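Local coordinates for VP5 (Halorubrum pleomorphic virus 2, PDB 6QGI), which is a viral envelope protein that probably fuses the membrane of this haloarchaeal virus with that of its host cell, at residues G198-D202 against L203-K207; A48-R51 against K52-A56; L106-V109 against Q110-L114. All blocks are in the same frame, centred on the assembly; numbering follows the deposited sequence.

Interaction 1 (G198-D202 against L203-K207); sequences GLVGD and LGDLK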
loop_
_atom_site.group_PDB
_atom_site.type_symbol
_atom_site.label_atom_id
_atom_site.label_comp_id
_atom_site.label_asym_id
_atom_site.label_seq_id
_atom_site.Cartn_x
_atom_site.Cartn_y
_atom_site.Cartn_z
ATOM N N GLY A 198 -5.255 20.198 3.738
ATOM C CA GLY A 198 -6.361 19.304 4.054
ATOM C C GLY A 198 -7.687 19.952 3.707
ATOM O O GLY A 198 -7.754 20.756 2.773
ATOM N N LEU A 199 -8.739 19.639 4.471
ATOM C CA LEU A 199 -10.053 20.245 4.262
ATOM C C LEU A 199 -10.137 21.572 5.009
ATOM O O LEU A 199 -9.340 21.805 5.919
ATOM C CB LEU A 199 -11.174 19.302 4.723
ATOM C CG LEU A 199 -11.299 17.917 4.073
ATOM C CD1 LEU A 199 -12.603 17.307 4.447
ATOM C CD2 LEU A 199 -11.196 17.970 2.553
ATOM N N VAL A 200 -11.089 22.442 4.629
ATOM C CA VAL A 200 -11.278 23.746 5.279
ATOM C C VAL A 200 -11.826 23.526 6.712
ATOM O O VAL A 200 -11.337 24.165 7.642
ATOM C CB VAL A 200 -12.157 24.713 4.437
ATOM C CG1 VAL A 200 -12.316 26.068 5.123
ATOM C CG2 VAL A 200 -11.568 24.902 3.045
ATOM N N GLY A 201 -12.780 22.606 6.869
ATOM C CA GLY A 201 -13.357 22.256 8.165
ATOM C C GLY A 201 -14.808 22.637 8.403
ATOM O O GLY A 201 -15.385 22.215 9.410
ATOM N N ASP A 202 -15.411 23.437 7.488
ATOM C CA ASP A 202 -16.806 23.892 7.576
ATOM C C ASP A 202 -17.740 23.000 6.716
ATOM O O ASP A 202 -17.296 21.968 6.204
ATOM C CB ASP A 202 -16.911 25.373 7.159
ATOM C CG ASP A 202 -16.683 25.622 5.683
ATOM O OD1 ASP A 202 -15.565 25.352 5.202
ATOM O OD2 ASP A 202 -17.621 26.088 5.010
ATOM N N LEU A 203 -19.024 23.393 6.562
ATOM C CA LEU A 203 -19.998 22.622 5.779
ATOM C C LEU A 203 -19.909 22.913 4.259
ATOM O O LEU A 203 -20.603 22.265 3.475
ATOM C CB LEU A 203 -21.437 22.859 6.281
ATOM C CG LEU A 203 -21.808 22.299 7.658
ATOM C CD1 LEU A 203 -23.112 22.900 8.139
ATOM C CD2 LEU A 203 -21.920 20.776 7.641
ATOM N N GLY A 204 -19.048 23.852 3.866
ATOM C CA GLY A 204 -18.831 24.203 2.466
ATOM C C GLY A 204 -17.960 23.202 1.733
ATOM O O GLY A 204 -17.900 23.214 0.500
ATOM N N ASP A 205 -17.261 22.341 2.486
ATOM C CA ASP A 205 -16.380 21.309 1.937
ATOM C C ASP A 205 -17.179 20.168 1.328
ATOM O O ASP A 205 -18.307 19.927 1.764
ATOM C CB ASP A 205 -15.443 20.775 3.034
ATOM C CG ASP A 205 -14.471 21.807 3.561
ATOM O OD1 ASP A 205 -14.539 22.965 3.117
ATOM O OD2 ASP A 205 -13.653 21.459 4.423
ATOM N N LEU A 206 -16.585 19.453 0.343
ATOM C CA LEU A 206 -17.201 18.284 -0.302
ATOM C C LEU A 206 -17.719 17.350 0.788
ATOM O O LEU A 206 -16.986 17.083 1.744
ATOM C CB LEU A 206 -16.201 17.542 -1.218
ATOM C CG LEU A 206 -15.742 18.238 -2.496
ATOM C CD1 LEU A 206 -14.542 17.535 -3.085
ATOM C CD2 LEU A 206 -16.855 18.320 -3.532
ATOM N N LYS A 207 -18.993 16.932 0.690
ATOM C CA LYS A 207 -19.697 16.108 1.674
ATOM C C LYS A 207 -18.807 15.052 2.331
ATOM O O LYS A 207 -18.907 14.846 3.540
ATOM C CB LYS A 207 -20.914 15.415 1.033
ATOM C CG LYS A 207 -21.945 14.943 2.049
ATOM C CD LYS A 207 -22.858 13.889 1.478
ATOM C CE LYS A 207 -23.642 13.217 2.574
ATOM N NZ LYS A 207 -24.465 12.102 2.048
#
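Leu199 opens the contact with its CB, which lies 3.3 Å from Asp205 OD2 while the rest of the side chain leaves the turn for the start of helix 225-253. Val200 follows with both backbone and side chain. Val200 N is 2.8 Å from Asp205 OD2, a weak hydrogen bond because the N-H is poorly aimed, and Val200 CB sits 3.2 Å from Asp205 OD1, so the methine brushes one carboxylate oxygen while the amide leans on the other. At Gly201 the geometry improves: Gly201 N also approaches Asp205 OD2 at 2.8 Å, but here the N-H...O angle is 172°, and the oxygen is met on its syn side but tilted from the carboxylate plane. Two consecutive amides thus share a single side-chain oxygen, four and five residues back from the aspartate that carries it. Asp202 makes the converse bond, forward along the chain. Its CG stands between the backbone N and the carbonyl carbon (chi1 70°), which brings Asp202 OD2 to 2.9 Å from Gly204 N, closing an Asx turn. The amide comes from above the carboxylate plane, 73° out of it. OD2 is also hydrogen-bonded to Tyr191 OH on strand 189-193; Tyr193, on the same strand, touches Asp205 and bonds through OH to Leu206 N. The two carboxylates stand nearly perpendicular, with Asp202 OD1 3.3 Å from Asp205 OD1. This loop between strands 189-193 and 212-215 has no regular helix or strand, and the bonds across the bend go to side-chain carboxylates. Two such close acceptors would repel if both were charged; the donors would offset part of that cost, one amide only weakly, and the pair may hold a proton more readily than an isolated aspartate.

Interaction 2 (A48-R51 against K52-A56); sequences AKTR and KSTNA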
loop_
_atom_site.group_PDB
_atom_site.type_symbol
_atom_site.label_atom_id
_atom_site.label_comp_id
_atom_site.label_asym_id
_atom_site.label_seq_id
_atom_site.Cartn_x
_atom_site.Cartn_y
_atom_site.Cartn_z
ATOM N N ALA A 48 -11.226 6.179 -11.040
ATOM C CA ALA A 48 -11.203 6.655 -9.656
ATOM C C ALA A 48 -10.985 5.511 -8.663
ATOM O O ALA A 48 -10.361 5.731 -7.631
ATOM C CB ALA A 48 -12.490 7.385 -9.331
ATOM N N LYS A 49 -11.507 4.302 -8.967
ATOM C CA LYS A 49 -11.386 3.102 -8.129
ATOM C C LYS A 49 -9.955 2.609 -8.130
ATOM O O LYS A 49 -9.447 2.221 -7.078
ATOM C CB LYS A 49 -12.339 1.994 -8.623
ATOM C CG LYS A 49 -12.493 0.819 -7.669
ATOM C CD LYS A 49 -13.310 -0.292 -8.301
ATOM C CE LYS A 49 -13.772 -1.291 -7.273
ATOM N NZ LYS A 49 -15.220 -1.590 -7.415
ATOM N N THR A 50 -9.306 2.620 -9.310
ATOM C CA THR A 50 -7.920 2.194 -9.484
ATOM C C THR A 50 -6.998 3.223 -8.844
ATOM O O THR A 50 -6.036 2.830 -8.189
ATOM C CB THR A 50 -7.613 1.955 -10.965
ATOM O OG1 THR A 50 -8.624 1.104 -11.504
ATOM C CG2 THR A 50 -6.247 1.315 -11.185
ATOM N N ARG A 51 -7.300 4.530 -8.999
ATOM C CA ARG A 51 -6.500 5.597 -8.392
ATOM C C ARG A 51 -6.552 5.501 -6.873
ATOM O O ARG A 51 -5.506 5.602 -6.240
ATOM C CB ARG A 51 -6.949 6.994 -8.864
ATOM C CG ARG A 51 -6.049 8.159 -8.385
ATOM C CD ARG A 51 -4.574 8.007 -8.746
ATOM N NE ARG A 51 -4.363 8.012 -10.193
ATOM C CZ ARG A 51 -3.202 7.760 -10.787
ATOM N NH1 ARG A 51 -2.128 7.480 -10.065
ATOM N NH2 ARG A 51 -3.113 7.778 -12.110
ATOM N N LYS A 52 -7.756 5.281 -6.296
ATOM C CA LYS A 52 -7.971 5.137 -4.852
ATOM C C LYS A 52 -7.201 3.934 -4.317
ATOM O O LYS A 52 -6.626 4.016 -3.237
ATOM C CB LYS A 52 -9.469 4.987 -4.541
ATOM C CG LYS A 52 -9.807 5.095 -3.060
ATOM C CD LYS A 52 -10.948 4.164 -2.699
ATOM C CE LYS A 52 -11.360 4.281 -1.254
ATOM N NZ LYS A 52 -10.346 3.719 -0.318
ATOM N N SER A 53 -7.185 2.831 -5.084
ATOM C CA SER A 53 -6.487 1.604 -4.728
ATOM C C SER A 53 -4.969 1.797 -4.759
ATOM O O SER A 53 -4.328 1.415 -3.792
ATOM C CB SER A 53 -6.898 0.456 -5.642
ATOM O OG SER A 53 -6.477 -0.774 -5.075
ATOM N N THR A 54 -4.400 2.412 -5.826
ATOM C CA THR A 54 -2.951 2.648 -5.941
ATOM C C THR A 54 -2.473 3.712 -4.931
ATOM O O THR A 54 -1.336 3.621 -4.465
ATOM C CB THR A 54 -2.523 3.017 -7.376
ATOM O OG1 THR A 54 -3.142 4.236 -7.782
ATOM C CG2 THR A 54 -2.799 1.906 -8.388
ATOM N N ASN A 55 -3.328 4.703 -4.581
ATOM C CA ASN A 55 -2.979 5.722 -3.577
ATOM C C ASN A 55 -2.996 5.111 -2.184
ATOM O O ASN A 55 -2.207 5.518 -1.329
ATOM C CB ASN A 55 -3.921 6.926 -3.638
ATOM C CG ASN A 55 -3.732 7.828 -4.829
ATOM O OD1 ASN A 55 -2.784 7.705 -5.602
ATOM N ND2 ASN A 55 -4.645 8.764 -5.004
ATOM N N ALA A 56 -3.903 4.131 -1.961
ATOM C CA ALA A 56 -4.032 3.401 -0.700
ATOM C C ALA A 56 -2.897 2.393 -0.559
ATOM O O ALA A 56 -2.291 2.304 0.509
ATOM C CB ALA A 56 -5.377 2.696 -0.634
#
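Arg51 O is the most heavily used acceptor where one turn of helix 37-60 meets the next. Arg51 O receives Asn55 N at 2.9 Å, the ordinary alpha-helical i to i+4 bond, and Thr54 OG1 at 3.1 Å. Both donors come from the same face of the carbonyl plane, but differently: the amide looks down the C=O at 156°, whereas the hydroxyl meets it much more from the flank, at 111°. Thr54 can do this because OG1 lies between its own N and carbonyl carbon (chi1 62°), folded back over the preceding turn. The other backbone acceptors follow the regular series: Ala48 O from Lys52 N at 3.0 Å, Lys49 O from Ser53 N at 3.1 Å and Thr50 O from Thr54 N at 2.9 Å. Thr50 OG1 finds its own acceptor one turn earlier, at Gln46 O. Beside these bonds the Arg51 chain, bent in its middle, carries CD to 3.6 Å from Asn55 OD1, an alkyl-to-amide contact in which the two side chains slant across each other. The guanidinium passes Thr54 obliquely, with Arg51 NH1 4.1 Å from Thr54 OG1. All three guanidinium nitrogens are satisfied farther off: NE by a salt bridge to Glu123 of helix 91-133, NH1 by Val26 O and NH2, weakly, by Gly27 O. Asn55 ND2 is spent on Ser120 OG of the same helix. Arg51 and Asn55, both buried, are thus i, i+4 partners on the face of helix 37-60 turned to helix 91-133. The chemistry implies a polar helix-helix seam: the positive charge, enclosed and balanced by Glu123, would be expected to stay ionised, while the Thr54 hydroxyl has its acceptor within its own helix, at Arg51 O.

Interaction 3 (L106-V109 against Q110-L114); sequences LTTV and QSNFL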
loop_
_atom_site.group_PDB
_atom_site.type_symbol
_atom_site.label_atom_id
_atom_site.label_comp_id
_atom_site.label_asym_id
_atom_site.label_seq_id
_atom_site.Cartn_x
_atom_site.Cartn_y
_atom_site.Cartn_z
ATOM N N LEU A 106 14.448 13.078 3.143
ATOM C CA LEU A 106 13.059 13.483 3.382
ATOM C C LEU A 106 12.478 14.252 2.191
ATOM O O LEU A 106 11.262 14.214 2.022
ATOM C CB LEU A 106 12.873 14.248 4.709
ATOM C CG LEU A 106 13.134 13.367 5.952
ATOM C CD1 LEU A 106 13.206 14.146 7.180
ATOM C CD2 LEU A 106 12.077 12.325 6.140
ATOM N N THR A 107 13.324 14.852 1.319
ATOM C CA THR A 107 12.860 15.514 0.090
ATOM C C THR A 107 12.352 14.429 -0.862
ATOM O O THR A 107 11.291 14.603 -1.447
ATOM C CB THR A 107 13.965 16.403 -0.520
ATOM O OG1 THR A 107 14.099 17.541 0.318
ATOM C CG2 THR A 107 13.652 16.886 -1.936
ATOM N N THR A 108 13.079 13.295 -0.958
ATOM C CA THR A 108 12.729 12.150 -1.803
ATOM C C THR A 108 11.426 11.513 -1.304
ATOM O O THR A 108 10.646 11.044 -2.123
ATOM C CB THR A 108 13.891 11.145 -1.857
ATOM O OG1 THR A 108 15.077 11.832 -2.260
ATOM C CG2 THR A 108 13.640 10.002 -2.821
ATOM N N VAL A 109 11.172 11.535 0.019
ATOM C CA VAL A 109 9.944 10.984 0.606
ATOM C C VAL A 109 8.796 11.958 0.318
ATOM O O VAL A 109 7.770 11.520 -0.207
ATOM C CB VAL A 109 10.084 10.645 2.121
ATOM C CG1 VAL A 109 8.760 10.181 2.720
ATOM C CG2 VAL A 109 11.164 9.594 2.346
ATOM N N GLN A 110 8.978 13.266 0.621
ATOM C CA GLN A 110 7.971 14.315 0.375
ATOM C C GLN A 110 7.585 14.399 -1.100
ATOM O O GLN A 110 6.400 14.505 -1.407
ATOM C CB GLN A 110 8.474 15.689 0.824
ATOM C CG GLN A 110 8.581 15.887 2.324
ATOM C CD GLN A 110 9.404 17.109 2.649
ATOM O OE1 GLN A 110 10.429 17.399 2.015
ATOM N NE2 GLN A 110 8.978 17.848 3.657
ATOM N N SER A 111 8.585 14.342 -2.009
ATOM C CA SER A 111 8.378 14.403 -3.457
ATOM C C SER A 111 7.539 13.243 -3.940
ATOM O O SER A 111 6.609 13.469 -4.701
ATOM C CB SER A 111 9.704 14.431 -4.211
ATOM O OG SER A 111 10.470 15.554 -3.812
ATOM N N ASN A 112 7.842 12.013 -3.488
ATOM C CA ASN A 112 7.095 10.816 -3.883
ATOM C C ASN A 112 5.644 10.906 -3.448
ATOM O O ASN A 112 4.757 10.582 -4.234
ATOM C CB ASN A 112 7.736 9.559 -3.312
ATOM C CG ASN A 112 9.019 9.161 -3.984
ATOM O OD1 ASN A 112 9.242 9.388 -5.180
ATOM N ND2 ASN A 112 9.905 8.562 -3.217
ATOM N N PHE A 113 5.410 11.375 -2.206
ATOM C CA PHE A 113 4.094 11.551 -1.607
ATOM C C PHE A 113 3.274 12.609 -2.363
ATOM O O PHE A 113 2.081 12.415 -2.584
ATOM C CB PHE A 113 4.257 11.930 -0.125
ATOM C CG PHE A 113 2.989 12.262 0.624
ATOM C CD1 PHE A 113 2.195 11.258 1.156
ATOM C CD2 PHE A 113 2.624 13.582 0.858
ATOM C CE1 PHE A 113 1.026 11.567 1.853
ATOM C CE2 PHE A 113 1.457 13.888 1.558
ATOM C CZ PHE A 113 0.671 12.880 2.057
ATOM N N LEU A 114 3.913 13.720 -2.754
ATOM C CA LEU A 114 3.229 14.813 -3.445
ATOM C C LEU A 114 3.040 14.525 -4.934
ATOM O O LEU A 114 2.050 14.989 -5.496
ATOM C CB LEU A 114 3.942 16.157 -3.235
ATOM C CG LEU A 114 3.967 16.647 -1.780
ATOM C CD1 LEU A 114 4.889 17.828 -1.599
ATOM C CD2 LEU A 114 2.565 16.887 -1.244
#
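Thr107 O and Ser111 meet through two hydrogen bonds in the alpha-helical i to i+4 pattern of the long helix 91-133. Ser111 N bonds to Thr107 O at 2.8 Å, and Ser111 OG to the same Thr107 O at 2.7 Å. The two donors arrive from opposite faces of the carbonyl plane, the hydroxyl standing 42° above it. Ser111 reaches back in this way because OG lies beside its own N, opposite the carbonyl carbon (chi1 -59°). Next to it, the side chains of Thr108 and Asn112 run side by side in the same direction, with Thr108 CG2 4.0 Å from Asn112 ND2. Their backbone link, Asn112 N to Thr108 O, is stretched to 3.3 Å and steeply out of plane. Gln110 lays its CG against Leu106 O at 3.2 Å, beside the 2.8 Å bond from Gln110 N to Leu106 O, while its chain extends past Thr107. A second shell fixes these groups. Gln110 OE1 takes the amide of Ala172, and Thr107 OG1 takes that of Asp173 while giving its proton to Asn103 O, so the loop between strands 167-170 and 176-186 is held by two side chains one turn apart. Asn112 uses both ends of its amide, ND2 toward Trp18 O and OD1 toward Phe23 N, and ties the chain that leads into helix 37-60. Leu106, Val109 and Phe113 form the apolar stripe against helix 225-253, where the Phe113 ring meets Trp228 at about 50° between planes. The contact thus joins helix 91-133 to the loop and strands around 167-186, to the N-terminal segment and to helix 225-253. At the join to that last helix, Phe113 CB rests 3.5 Å from Val109 O, the same oxygen that its own N reaches at 3.1 Å.

The three contacts are separate in space but share elements. Interactions 2 and 3 have centres 19 Å apart and nearest atoms about 7 Å apart; helix 91-133 joins them, since Thr116 bonds to Asn112 of interaction 3 and touches Asn55 of interaction 2. Interaction 1 lies farther out, its centre 26 Å from that of interaction 3 and 22 Å from that of interaction 2, with nearest atoms about 9 and 12 Å away. Helix 225-253 relates it to interaction 3: Leu199 packs on its first residues and Phe113 on Trp228, a little farther along. None of the three involves the N-linked sugar at Asn396.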